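Local coordinates for protein thiamine pyrophosphokinase (Candida albicans, PDB 2G9Z) that catalyses the transfer of pyrophosphate from ATP to thiamine, giving the cofactor thiamine pyrophosphate in a magnesium-dependent reaction, at residues Leu67-Lys72 with Asn154-Ser159; Ile86-Asp91 with His161-His166. All blocks are in the same frame, centred on the assembly; numbering follows the deposited sequence.

Contact 1 (Leu67-Lys72 with Asn154-Ser159); sequences LILNQK and NDFTKS. With MG (magnesium ion), chain C; VNP (3-[(4-amino-2-methylpyrimidin-5-yl)methyl]-5-(2-{[hydroxy(phosphonoamino)phosphoryl]oxy}ethyl)-4-methyl-1,3-thiazol-3-I um), chain H.
Phe156 and Ser159 of helix 155-170 pack on Leu67 near the end of strand 64-68 and Leu69 just after it. This is helix-on-sheet packing in the alpha/beta catalytic domain, with the active site at the start of the helix. Asn154 is the N-cap. Its OD1 accepts from Thr157 N at 2.7 Å, nearly straight at the hydrogen (177°). Thr157 OG1 also donates to Asn154 OD1, from above the carbonyl plane. Two bonds therefore hold the cap amide. Asp155 opens the helix and faces the ligand. Its backbone N donates to VNP O2B at 2.7 Å, so the first turn meets a phosphate oxygen of the thiamine pyrophosphate analogue. Its carboxylate OD2 binds magnesium at 2.2 Å. The same ion takes VNP O1B and a water, and Asp91, Asp126 and Asp128 complete the site. The helix N-terminus would probably favour the negative phosphate bound there. The analogue also bonds to Ser312, Ser314 and Arg316 of the second subunit, so the pocket is shared between chains. Phe156 turns its ring to the strand end, with CG anti to the backbone N (chi1 176°). Leu69 CD2 lies at the ring edge, near the ring plane, 3.9 Å from Phe156 CD1. The side chains of Leu67 and Phe156 cross at about a right angle, and Leu67 CD2 comes up to Phe156 CE1 at 3.9 Å. The other branch of Leu67 goes to the next helical turn. Ser159 turns its hydroxyl back along the helix: OG donates to Asp155 O, and Ser159 N reaches that oxygen from the opposite face of its plane. This leaves the Ser159 methylene against the strand, with CB 3.6 Å from Leu67 CD1.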
ATOM      1  N   LEU A  67       6.368  12.269 -12.837  1.00 16.70           N
ATOM      2  CA  LEU A  67       6.877  10.928 -13.077  1.00 15.85           C
ATOM      3  C   LEU A  67       5.668  10.021 -13.246  1.00 17.62           C
ATOM      4  O   LEU A  67       4.822   9.932 -12.357  1.00 17.51           O
ATOM      5  CB  LEU A  67       7.738  10.469 -11.902  1.00 15.98           C
ATOM      6  CG  LEU A  67       8.265   9.030 -11.938  1.00 15.62           C
ATOM      7  CD1 LEU A  67       8.925   8.729 -13.284  1.00 14.43           C
ATOM      8  CD2 LEU A  67       9.265   8.842 -10.796  1.00 16.03           C
ATOM      9  N   ILE A  68       5.589   9.348 -14.390  1.00 18.04           N
ATOM     10  CA  ILE A  68       4.457   8.479 -14.684  1.00 19.50           C
ATOM     11  C   ILE A  68       4.792   6.999 -14.717  1.00 20.20           C
ATOM     12  O   ILE A  68       5.516   6.533 -15.599  1.00 21.50           O
ATOM     13  CB  ILE A  68       3.823   8.861 -16.039  1.00 20.36           C
ATOM     14  CG1 ILE A  68       3.506  10.360 -16.053  1.00 19.90           C
ATOM     15  CG2 ILE A  68       2.558   8.026 -16.284  1.00 20.23           C
ATOM     16  CD1 ILE A  68       3.111  10.896 -17.410  1.00 19.70           C
ATOM     17  N   LEU A  69       4.262   6.256 -13.754  1.00 21.16           N
ATOM     18  CA  LEU A  69       4.498   4.825 -13.717  1.00 21.30           C
ATOM     19  C   LEU A  69       3.387   4.082 -14.457  1.00 20.94           C
ATOM     20  O   LEU A  69       2.458   4.696 -14.978  1.00 21.28           O
ATOM     21  CB  LEU A  69       4.644   4.333 -12.274  1.00 21.65           C
ATOM     22  CG  LEU A  69       6.104   4.369 -11.791  1.00 21.94           C
ATOM     23  CD1 LEU A  69       6.668   5.781 -11.904  1.00 19.48           C
ATOM     24  CD2 LEU A  69       6.179   3.875 -10.349  1.00 25.41           C
ATOM     25  N   ASN A  70       3.482   2.759 -14.482  1.00 22.07           N
ATOM     26  CA  ASN A  70       2.549   1.923 -15.221  1.00 23.93           C
ATOM     27  C   ASN A  70       1.191   1.531 -14.626  1.00 25.60           C
ATOM     28  O   ASN A  70       1.038   0.454 -14.055  1.00 25.89           O
ATOM     29  CB  ASN A  70       3.295   0.665 -15.670  1.00 26.36           C
ATOM     30  CG  ASN A  70       2.519  -0.144 -16.690  1.00 30.19           C
ATOM     31  OD1 ASN A  70       1.666   0.386 -17.403  1.00 31.46           O
ATOM     32  ND2 ASN A  70       2.824  -1.433 -16.775  1.00 30.95           N
ATOM     33  N   GLN A  71       0.206   2.411 -14.801  1.00 26.31           N
ATOM     34  CA  GLN A  71      -1.166   2.186 -14.353  1.00 29.82           C
ATOM     35  C   GLN A  71      -2.066   3.175 -15.086  1.00 29.97           C
ATOM     36  O   GLN A  71      -1.628   4.256 -15.475  1.00 28.81           O
ATOM     37  CB  GLN A  71      -1.311   2.361 -12.830  1.00 31.13           C
ATOM     38  CG  GLN A  71      -0.949   1.108 -12.026  1.00 32.69           C
ATOM     39  CD  GLN A  71      -1.314   1.215 -10.549  1.00 34.69           C
ATOM     40  OE1 GLN A  71      -0.596   1.832  -9.761  1.00 34.94           O
ATOM     41  NE2 GLN A  71      -2.440   0.618 -10.174  1.00 33.43           N
ATOM     42  N   LYS A  72      -3.325   2.798 -15.286  1.00 31.96           N
ATOM     43  CA  LYS A  72      -4.257   3.665 -15.992  1.00 33.46           C
ATOM     44  C   LYS A  72      -4.333   5.020 -15.300  1.00 33.79           C
ATOM     45  O   LYS A  72      -4.521   5.096 -14.088  1.00 34.73           O
ATOM     46  CB  LYS A  72      -5.636   3.007 -16.053  1.00 36.39           C
ATOM     47  CG  LYS A  72      -6.603   3.666 -17.023  1.00 39.38           C
ATOM     48  CD  LYS A  72      -7.840   2.801 -17.226  1.00 42.40           C
ATOM     49  CE  LYS A  72      -8.803   3.431 -18.219  1.00 43.38           C
ATOM     50  NZ  LYS A  72      -9.332   4.729 -17.720  1.00 44.56           N
ATOM     51  N   ASN A 154      14.726  -0.815  -9.792  1.00 20.67           N
ATOM     52  CA  ASN A 154      13.488  -0.861 -10.571  1.00 19.29           C
ATOM     53  C   ASN A 154      13.327   0.396 -11.429  1.00 19.05           C
ATOM     54  O   ASN A 154      14.112   1.341 -11.320  1.00 19.40           O
ATOM     55  CB  ASN A 154      12.258  -1.036  -9.663  1.00 20.03           C
ATOM     56  CG  ASN A 154      12.040   0.138  -8.722  1.00 21.63           C
ATOM     57  OD1 ASN A 154      12.586   1.225  -8.917  1.00 21.75           O
ATOM     58  ND2 ASN A 154      11.225  -0.079  -7.697  1.00 21.28           N
ATOM     59  N   ASP A 155      12.304   0.413 -12.274  1.00 17.52           N
ATOM     60  CA  ASP A 155      12.077   1.551 -13.147  1.00 16.70           C
ATOM     61  C   ASP A 155      11.864   2.850 -12.400  1.00 15.99           C
ATOM     62  O   ASP A 155      12.218   3.920 -12.891  1.00 16.16           O
ATOM     63  CB  ASP A 155      10.889   1.281 -14.062  1.00 14.63           C
ATOM     64  CG  ASP A 155      11.111   0.080 -14.942  1.00 16.66           C
ATOM     65  OD1 ASP A 155      12.279  -0.189 -15.298  1.00 17.80           O
ATOM     66  OD2 ASP A 155      10.121  -0.589 -15.282  1.00 15.38           O
ATOM     67  N   PHE A 156      11.268   2.757 -11.217  1.00 15.74           N
ATOM     68  CA  PHE A 156      11.022   3.938 -10.407  1.00 17.44           C
ATOM     69  C   PHE A 156      12.338   4.612 -10.052  1.00 16.95           C
ATOM     70  O   PHE A 156      12.528   5.806 -10.293  1.00 17.52           O
ATOM     71  CB  PHE A 156      10.295   3.567  -9.113  1.00 19.51           C
ATOM     72  CG  PHE A 156      10.086   4.732  -8.190  1.00 21.46           C
ATOM     73  CD1 PHE A 156       9.023   5.608  -8.382  1.00 21.51           C
ATOM     74  CD2 PHE A 156      10.982   4.983  -7.156  1.00 22.40           C
ATOM     75  CE1 PHE A 156       8.856   6.722  -7.557  1.00 22.18           C
ATOM     76  CE2 PHE A 156      10.822   6.098  -6.327  1.00 24.15           C
ATOM     77  CZ  PHE A 156       9.755   6.967  -6.531  1.00 22.08           C
ATOM     78  N   THR A 157      13.237   3.838  -9.456  1.00 18.03           N
ATOM     79  CA  THR A 157      14.537   4.345  -9.042  1.00 20.08           C
ATOM     80  C   THR A 157      15.359   4.845 -10.225  1.00 18.88           C
ATOM     81  O   THR A 157      15.974   5.909 -10.154  1.00 20.82           O
ATOM     82  CB  THR A 157      15.321   3.260  -8.277  1.00 21.89           C
ATOM     83  OG1 THR A 157      14.581   2.886  -7.106  1.00 23.63           O
ATOM     84  CG2 THR A 157      16.683   3.785  -7.850  1.00 24.17           C
ATOM     85  N   LYS A 158      15.370   4.082 -11.313  1.00 18.16           N
ATOM     86  CA  LYS A 158      16.111   4.495 -12.500  1.00 18.23           C
ATOM     87  C   LYS A 158      15.585   5.836 -12.993  1.00 18.57           C
ATOM     88  O   LYS A 158      16.359   6.681 -13.443  1.00 19.97           O
ATOM     89  CB  LYS A 158      15.991   3.437 -13.601  1.00 15.98           C
ATOM     90  CG  LYS A 158      16.710   2.136 -13.255  1.00 15.88           C
ATOM     91  CD  LYS A 158      16.283   0.991 -14.156  1.00 16.42           C
ATOM     92  CE  LYS A 158      16.990  -0.297 -13.758  1.00 16.03           C
ATOM     93  NZ  LYS A 158      16.575  -1.468 -14.571  1.00 16.41           N
ATOM     94  N   SER A 159      14.271   6.037 -12.895  1.00 17.31           N
ATOM     95  CA  SER A 159      13.661   7.295 -13.325  1.00 16.54           C
ATOM     96  C   SER A 159      14.059   8.452 -12.412  1.00 16.83           C
ATOM     97  O   SER A 159      14.333   9.559 -12.884  1.00 16.28           O
ATOM     98  CB  SER A 159      12.128   7.175 -13.358  1.00 16.45           C
ATOM     99  OG  SER A 159      11.708   6.304 -14.393  1.00 18.31           O
TER
HETATM  100 MG    MG C 702      10.106  -2.401 -16.499  1.00 24.73          MG
HETATM  101  O2G VNP H 602      10.260  -6.146 -13.600  1.00 25.36           O
HETATM  102  PG  VNP H 602       9.019  -5.437 -12.864  1.00 23.09           P
HETATM  103  O3G VNP H 602       8.443  -6.325 -11.829  1.00 25.09           O
HETATM  104  O1G VNP H 602       7.953  -5.096 -14.020  1.00 27.22           O
HETATM  105  N3B VNP H 602       9.532  -4.025 -12.245  1.00 19.43           N
HETATM  106  PB  VNP H 602      10.733  -3.333 -13.088  1.00 19.62           P
HETATM  107  O2B VNP H 602      11.001  -1.993 -12.524  1.00 17.72           O
HETATM  108  O1B VNP H 602      10.386  -3.411 -14.525  1.00 18.11           O
HETATM  109  O1  VNP H 602      12.004  -4.289 -12.826  1.00 18.43           O
HETATM  110  C7  VNP H 602      12.571  -4.537 -11.535  1.00 19.81           C
HETATM  111  C12 VNP H 602      14.052  -4.845 -11.770  1.00 17.42           C
HETATM  112  C11 VNP H 602      14.877  -5.251 -10.545  1.00 18.58           C
HETATM  113  C10 VNP H 602      14.744  -6.703 -10.082  1.00 17.89           C
HETATM  114  CM4 VNP H 602      14.451  -7.857 -11.044  1.00 16.56           C
HETATM  115  S1  VNP H 602      14.565  -4.378  -8.974  1.00 17.68           S
HETATM  116  C9  VNP H 602      14.980  -5.779  -8.013  1.00 16.92           C
HETATM  117  N5  VNP H 602      14.884  -6.878  -8.764  1.00 16.80           N
HETATM  118  C7A VNP H 602      14.834  -8.229  -8.182  1.00 13.96           C
HETATM  119  C5A VNP H 602      15.556  -8.344  -6.836  1.00 14.08           C
HETATM  120  C6A VNP H 602      14.764  -8.661  -5.739  1.00 13.05           C
HETATM  121  N1A VNP H 602      15.306  -8.895  -4.557  1.00 12.94           N
HETATM  122  C2A VNP H 602      16.631  -8.830  -4.381  1.00 13.93           C
HETATM  123  CM2 VNP H 602      17.229  -9.139  -3.007  1.00 15.77           C
HETATM  124  N3A VNP H 602      17.435  -8.516  -5.408  1.00 13.73           N
HETATM  125  C4A VNP H 602      16.930  -8.272  -6.626  1.00 14.69           C
HETATM  126  N4A VNP H 602      17.757  -7.951  -7.616  1.00 17.85           N
HETATM  127  O   HOH W   1       7.895  -2.616 -15.689  1.00 21.17           O

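Contact 2 (Ile86-Asp91 with His161-His166); sequences IIVCAD and HCIQLH. With MG (magnesium ion), chain C.
Ile86 and His166 reach toward each other from opposite directions, the first from strand 86-90 and the second from helix 155-170. The imidazole stands out from the helix with CG anti to its own N (chi1 165°). The ring meets the isoleucine obliquely. Ile86 CG1 is 3.5 Å from His166 NE2, and Ile86 CD1 lies 3.6 Å from His166 CE1. One turn earlier on the helix, Ile163 meets Val88 of the strand at a slant. The CG2 branch of Val88 touches CG1 of Ile163 at 3.7 Å. Ile163 starts off beside the strand, and its outer carbons bring it nearer. Together these pairs pack the helix on the parallel part of the mixed sheet in the catalytic domain. The strand runs on to Asp91, whose OD2 binds magnesium at 2.3 Å. That carboxylate also accepts from the backbone N of Ser129 and of Ile130, which steady it in the metal site. Across the contact itself the chemistry is apolar or nearly so. His166 ND1 has its partner outside the contact, in Tyr122 OH. This hydrogen bond probably fixes the ring's rotation, while van der Waals packing holds the helix to the strand.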
ATOM      1  N   ILE A  86       9.501  19.160 -16.449  1.00 27.65           N
ATOM      2  CA  ILE A  86       9.958  17.924 -17.079  1.00 26.59           C
ATOM      3  C   ILE A  86       8.993  16.787 -16.761  1.00 25.72           C
ATOM      4  O   ILE A  86       8.463  16.708 -15.652  1.00 24.53           O
ATOM      5  CB  ILE A  86      11.370  17.537 -16.565  1.00 27.37           C
ATOM      6  CG1 ILE A  86      12.424  18.473 -17.162  1.00 29.08           C
ATOM      7  CG2 ILE A  86      11.681  16.089 -16.903  1.00 31.23           C
ATOM      8  CD1 ILE A  86      12.660  18.279 -18.643  1.00 27.63           C
ATOM      9  N   ILE A  87       8.759  15.921 -17.744  1.00 23.06           N
ATOM     10  CA  ILE A  87       7.882  14.770 -17.569  1.00 21.41           C
ATOM     11  C   ILE A  87       8.677  13.509 -17.889  1.00 21.10           C
ATOM     12  O   ILE A  87       9.332  13.423 -18.930  1.00 17.87           O
ATOM     13  CB  ILE A  87       6.652  14.813 -18.508  1.00 21.27           C
ATOM     14  CG1 ILE A  87       5.765  16.020 -18.192  1.00 23.76           C
ATOM     15  CG2 ILE A  87       5.838  13.534 -18.345  1.00 21.72           C
ATOM     16  CD1 ILE A  87       6.239  17.327 -18.784  1.00 25.08           C
ATOM     17  N   VAL A  88       8.615  12.531 -16.990  1.00 19.99           N
ATOM     18  CA  VAL A  88       9.330  11.270 -17.167  1.00 19.10           C
ATOM     19  C   VAL A  88       8.395  10.070 -17.060  1.00 19.76           C
ATOM     20  O   VAL A  88       7.593   9.988 -16.129  1.00 20.04           O
ATOM     21  CB  VAL A  88      10.421  11.094 -16.085  1.00 17.92           C
ATOM     22  CG1 VAL A  88      11.126   9.751 -16.264  1.00 17.29           C
ATOM     23  CG2 VAL A  88      11.405  12.246 -16.139  1.00 18.93           C
ATOM     24  N   CYS A  89       8.495   9.146 -18.011  1.00 17.82           N
ATOM     25  CA  CYS A  89       7.689   7.932 -17.973  1.00 17.56           C
ATOM     26  C   CYS A  89       8.593   6.775 -17.579  1.00 17.00           C
ATOM     27  O   CYS A  89       9.653   6.575 -18.172  1.00 17.13           O
ATOM     28  CB  CYS A  89       7.068   7.613 -19.336  1.00 16.72           C
ATOM     29  SG  CYS A  89       5.743   8.696 -19.854  1.00 18.92           S
ATOM     30  N   ALA A  90       8.189   6.027 -16.562  1.00 17.03           N
ATOM     31  CA  ALA A  90       8.964   4.874 -16.132  1.00 16.48           C
ATOM     32  C   ALA A  90       8.429   3.676 -16.913  1.00 17.23           C
ATOM     33  O   ALA A  90       7.354   3.167 -16.608  1.00 17.22           O
ATOM     34  CB  ALA A  90       8.792   4.648 -14.623  1.00 17.70           C
ATOM     35  N   ASP A  91       9.169   3.254 -17.935  1.00 17.69           N
ATOM     36  CA  ASP A  91       8.795   2.113 -18.773  1.00 18.38           C
ATOM     37  C   ASP A  91       7.308   2.110 -19.129  1.00 19.63           C
ATOM     38  O   ASP A  91       6.846   2.969 -19.878  1.00 22.09           O
ATOM     39  CB  ASP A  91       9.164   0.800 -18.070  1.00 16.43           C
ATOM     40  CG  ASP A  91       9.122  -0.404 -19.006  1.00 16.59           C
ATOM     41  OD1 ASP A  91       8.707  -0.260 -20.169  1.00 19.23           O
ATOM     42  OD2 ASP A  91       9.503  -1.508 -18.579  1.00 17.81           O
ATOM     43  N   HIS A 161      16.759   8.694 -10.659  1.00 19.93           N
ATOM     44  CA  HIS A 161      18.157   8.985 -10.961  1.00 22.12           C
ATOM     45  C   HIS A 161      18.251   9.835 -12.220  1.00 22.38           C
ATOM     46  O   HIS A 161      19.057  10.764 -12.300  1.00 23.40           O
ATOM     47  CB  HIS A 161      18.933   7.682 -11.147  1.00 24.53           C
ATOM     48  CG  HIS A 161      19.397   7.073  -9.863  1.00 26.36           C
ATOM     49  ND1 HIS A 161      19.705   5.736  -9.740  1.00 28.52           N
ATOM     50  CD2 HIS A 161      19.619   7.624  -8.645  1.00 28.64           C
ATOM     51  CE1 HIS A 161      20.093   5.488  -8.503  1.00 29.36           C
ATOM     52  NE2 HIS A 161      20.051   6.617  -7.818  1.00 29.32           N
ATOM     53  N   CYS A 162      17.426   9.507 -13.208  1.00 20.67           N
ATOM     54  CA  CYS A 162      17.405  10.261 -14.451  1.00 21.67           C
ATOM     55  C   CYS A 162      16.986  11.701 -14.154  1.00 21.21           C
ATOM     56  O   CYS A 162      17.538  12.647 -14.717  1.00 22.30           O
ATOM     57  CB  CYS A 162      16.424   9.627 -15.438  1.00 21.99           C
ATOM     58  SG  CYS A 162      16.030  10.659 -16.861  1.00 26.60           S
ATOM     59  N   ILE A 163      16.007  11.857 -13.269  1.00 19.59           N
ATOM     60  CA  ILE A 163      15.514  13.180 -12.896  1.00 18.31           C
ATOM     61  C   ILE A 163      16.600  13.977 -12.181  1.00 20.43           C
ATOM     62  O   ILE A 163      16.819  15.156 -12.472  1.00 20.23           O
ATOM     63  CB  ILE A 163      14.272  13.066 -11.974  1.00 17.14           C
ATOM     64  CG1 ILE A 163      13.068  12.601 -12.798  1.00 15.45           C
ATOM     65  CG2 ILE A 163      13.990  14.409 -11.288  1.00 17.43           C
ATOM     66  CD1 ILE A 163      11.871  12.162 -11.979  1.00 14.88           C
ATOM     67  N   GLN A 164      17.272  13.330 -11.237  1.00 20.61           N
ATOM     68  CA  GLN A 164      18.334  13.982 -10.489  1.00 22.13           C
ATOM     69  C   GLN A 164      19.489  14.348 -11.410  1.00 23.20           C
ATOM     70  O   GLN A 164      20.045  15.446 -11.318  1.00 21.71           O
ATOM     71  CB  GLN A 164      18.823  13.068  -9.367  1.00 22.57           C
ATOM     72  CG  GLN A 164      17.841  12.958  -8.213  1.00 24.79           C
ATOM     73  CD  GLN A 164      18.362  12.096  -7.090  1.00 25.94           C
ATOM     74  OE1 GLN A 164      18.483  10.879  -7.230  1.00 28.33           O
ATOM     75  NE2 GLN A 164      18.687  12.724  -5.967  1.00 26.16           N
ATOM     76  N   LEU A 165      19.840  13.429 -12.305  1.00 22.20           N
ATOM     77  CA  LEU A 165      20.924  13.667 -13.247  1.00 23.41           C
ATOM     78  C   LEU A 165      20.564  14.765 -14.240  1.00 24.38           C
ATOM     79  O   LEU A 165      21.421  15.556 -14.632  1.00 25.48           O
ATOM     80  CB  LEU A 165      21.277  12.371 -13.984  1.00 22.70           C
ATOM     81  CG  LEU A 165      22.022  11.356 -13.110  1.00 22.16           C
ATOM     82  CD1 LEU A 165      22.193  10.044 -13.852  1.00 21.01           C
ATOM     83  CD2 LEU A 165      23.384  11.931 -12.724  1.00 22.92           C
ATOM     84  N   HIS A 166      19.298  14.820 -14.644  1.00 24.08           N
ATOM     85  CA  HIS A 166      18.850  15.845 -15.584  1.00 24.77           C
ATOM     86  C   HIS A 166      19.141  17.253 -15.071  1.00 25.72           C
ATOM     87  O   HIS A 166      19.671  18.085 -15.798  1.00 25.60           O
ATOM     88  CB  HIS A 166      17.347  15.733 -15.840  1.00 25.04           C
ATOM     89  CG  HIS A 166      16.760  16.944 -16.499  1.00 24.22           C
ATOM     90  ND1 HIS A 166      16.766  17.130 -17.864  1.00 24.36           N
ATOM     91  CD2 HIS A 166      16.185  18.053 -15.971  1.00 24.31           C
ATOM     92  CE1 HIS A 166      16.219  18.298 -18.149  1.00 25.52           C
ATOM     93  NE2 HIS A 166      15.858  18.878 -17.019  1.00 25.51           N
TER
HETATM   94 MG    MG C 702      10.106  -2.401 -16.499  1.00 24.73          MG
HETATM   95  O   HOH W   1       7.895  -2.616 -15.689  1.00 21.17           O

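Overall arrangement
Both contacts are buried and set helix 155-170 on the same sheet. Contact 1 uses the start of the helix and the end of strand 64-68. Contact 2 uses later turns and the neighbouring strand 86-90. Their centres are about 9 Å apart. The two strands are joined by probable backbone bonds, Ile68 N to Val88 O and Ile68 O to Ala90 N. Both contacts reach one magnesium, through Asp155 in contact 1 and Asp91 in contact 2. They differ in how close this site lies: in contact 1 the helix start itself grips metal and ligand, while in contact 2 the packing side chains lie farther along, away from the metal-binding end.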